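Local coordinates for protein lectin (PDB 6LI7) that binds sugars, among them N-acetylgalactosamine, probably with the help of bound calcium, as a mushroom lectin built of beta-sandwich domains, at residues Asp97-Phe102 and Gln137-Asn142. Sequence-based numbering, arbitrary orientation.
Sequences DDAHTF and QNLVAN. With CA (calcium ion), chain F.
Asp-98 and Asn-138 meet at a calcium ion, each giving it one oxygen: OD2 of Asp-98 lies 2.6 Å from the metal, and Asp-97 adds its OD1 at 2.3 Å. The third ligand here, the amide oxygen OD1 of Asn-138, is neutral, which probably adds a ligand without adding to the negative charge of the two carboxylates; the OG of Ser-143 and the backbone O of Pro-144 also bind the ion. Asp-97 and Asn-138 run side by side, their flat groups turned 71° apart, and both send CG anti to the backbone N (chi1 179° and -169°), which brings their oxygens to the same metal. Asp-98 OD2 is gripped twice, since the backbone N of Leu-139 reaches it at 2.7 Å in a nearly straight bond from above the carboxylate plane. The cluster sits at the end of antiparallel strands 99-104 and 129-138, beside a classic beta bulge in which Asp-98 and Ala-99 both face Gln-137: Gln-137 O accepts from Asp-98 N at 2.8 Å and Ala-99 N at 3.1 Å, while Gln-137 N donates to Ala-99 O. A cis peptide joins the two aspartates where the chain turns a corner between sheets. Farther out, Trp-204 NE1 bonds Asp-97 OD2, and Asn-138 ND2 donates to Ile-69 O, fixing which amide end faces calcium.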
# COMPACT_ATOMS: atom_id res chain seq x y z
N ASP A 97 -15.56 -2.88 12.67
CA ASP A 97 -16.91 -3.41 12.90
C ASP A 97 -17.76 -2.16 13.11
O ASP A 97 -17.71 -1.62 14.21
CB ASP A 97 -16.95 -4.38 14.08
CG ASP A 97 -18.34 -4.92 14.34
OD1 ASP A 97 -19.31 -4.35 13.77
OD2 ASP A 97 -18.46 -5.94 15.04
N ASP A 98 -18.52 -1.70 12.08
CA ASP A 98 -18.78 -2.36 10.81
C ASP A 98 -18.07 -1.66 9.65
O ASP A 98 -17.81 -2.30 8.64
CB ASP A 98 -20.28 -2.31 10.49
CG ASP A 98 -21.11 -3.20 11.41
OD1 ASP A 98 -21.20 -4.39 11.11
OD2 ASP A 98 -21.64 -2.68 12.43
N ALA A 99 -17.79 -0.36 9.74
CA ALA A 99 -17.24 0.36 8.58
C ALA A 99 -16.41 1.56 9.03
O ALA A 99 -16.61 2.03 10.16
CB ALA A 99 -18.39 0.78 7.66
N HIS A 100 -15.54 2.06 8.15
CA HIS A 100 -14.61 3.17 8.47
C HIS A 100 -14.39 4.09 7.26
O HIS A 100 -14.39 3.60 6.11
CB HIS A 100 -13.30 2.62 9.01
CG HIS A 100 -12.56 1.77 8.06
ND1 HIS A 100 -12.73 0.41 8.03
CD2 HIS A 100 -11.69 2.10 7.06
CE1 HIS A 100 -12.01 -0.08 7.02
NE2 HIS A 100 -11.36 0.94 6.42
N THR A 101 -14.07 5.33 7.56
CA THR A 101 -13.42 6.26 6.62
C THR A 101 -12.16 6.73 7.30
O THR A 101 -12.26 7.17 8.48
CB THR A 101 -14.31 7.45 6.27
OG1 THR A 101 -15.52 6.84 5.85
CG2 THR A 101 -13.75 8.37 5.21
N PHE A 102 -11.05 6.67 6.58
CA PHE A 102 -9.70 7.00 7.11
C PHE A 102 -9.18 8.32 6.49
O PHE A 102 -9.14 8.44 5.24
CB PHE A 102 -8.76 5.83 6.81
CG PHE A 102 -7.57 5.74 7.73
CD1 PHE A 102 -6.57 6.69 7.69
CD2 PHE A 102 -7.49 4.73 8.69
CE1 PHE A 102 -5.49 6.60 8.57
CE2 PHE A 102 -6.40 4.64 9.55
CZ PHE A 102 -5.40 5.58 9.49
N GLN A 137 -18.37 3.36 12.01
CA GLN A 137 -19.84 3.24 12.01
C GLN A 137 -20.19 1.86 12.50
O GLN A 137 -19.70 0.86 11.92
CB GLN A 137 -20.52 3.40 10.63
CG GLN A 137 -20.13 4.69 9.91
CD GLN A 137 -20.51 4.63 8.44
OE1 GLN A 137 -21.62 4.21 8.12
NE2 GLN A 137 -19.58 4.96 7.55
N ASN A 138 -21.09 1.81 13.46
CA ASN A 138 -21.79 0.56 13.83
C ASN A 138 -23.10 0.54 13.04
O ASN A 138 -23.89 1.51 13.17
CB ASN A 138 -22.08 0.55 15.31
CG ASN A 138 -22.56 -0.80 15.77
OD1 ASN A 138 -22.21 -1.81 15.14
ND2 ASN A 138 -23.30 -0.80 16.88
N LEU A 139 -23.32 -0.53 12.29
CA LEU A 139 -24.44 -0.58 11.32
C LEU A 139 -25.48 -1.60 11.77
O LEU A 139 -26.49 -1.60 11.15
CB LEU A 139 -23.94 -0.89 9.91
CG LEU A 139 -23.09 0.21 9.29
CD1 LEU A 139 -22.55 -0.21 7.93
CD2 LEU A 139 -23.86 1.52 9.18
N VAL A 140 -25.24 -2.41 12.79
CA VAL A 140 -26.25 -3.39 13.28
C VAL A 140 -26.57 -3.08 14.74
O VAL A 140 -25.60 -2.95 15.56
CB VAL A 140 -25.71 -4.81 13.09
CG1 VAL A 140 -26.67 -5.84 13.64
CG2 VAL A 140 -25.39 -5.08 11.63
N ALA A 141 -27.85 -2.94 15.06
CA ALA A 141 -28.32 -2.62 16.43
C ALA A 141 -27.94 -3.75 17.39
O ALA A 141 -27.87 -4.90 16.96
CB ALA A 141 -29.80 -2.37 16.42
N ASN A 142 -27.61 -3.40 18.63
CA ASN A 142 -27.26 -4.36 19.70
C ASN A 142 -26.00 -5.17 19.35
O ASN A 142 -25.85 -6.25 19.93
CB ASN A 142 -28.36 -5.38 19.97
CG ASN A 142 -29.65 -4.69 20.28
OD1 ASN A 142 -29.64 -3.77 21.07
ND2 ASN A 142 -30.70 -5.05 19.57
CA CA F . -21.41 -3.96 14.66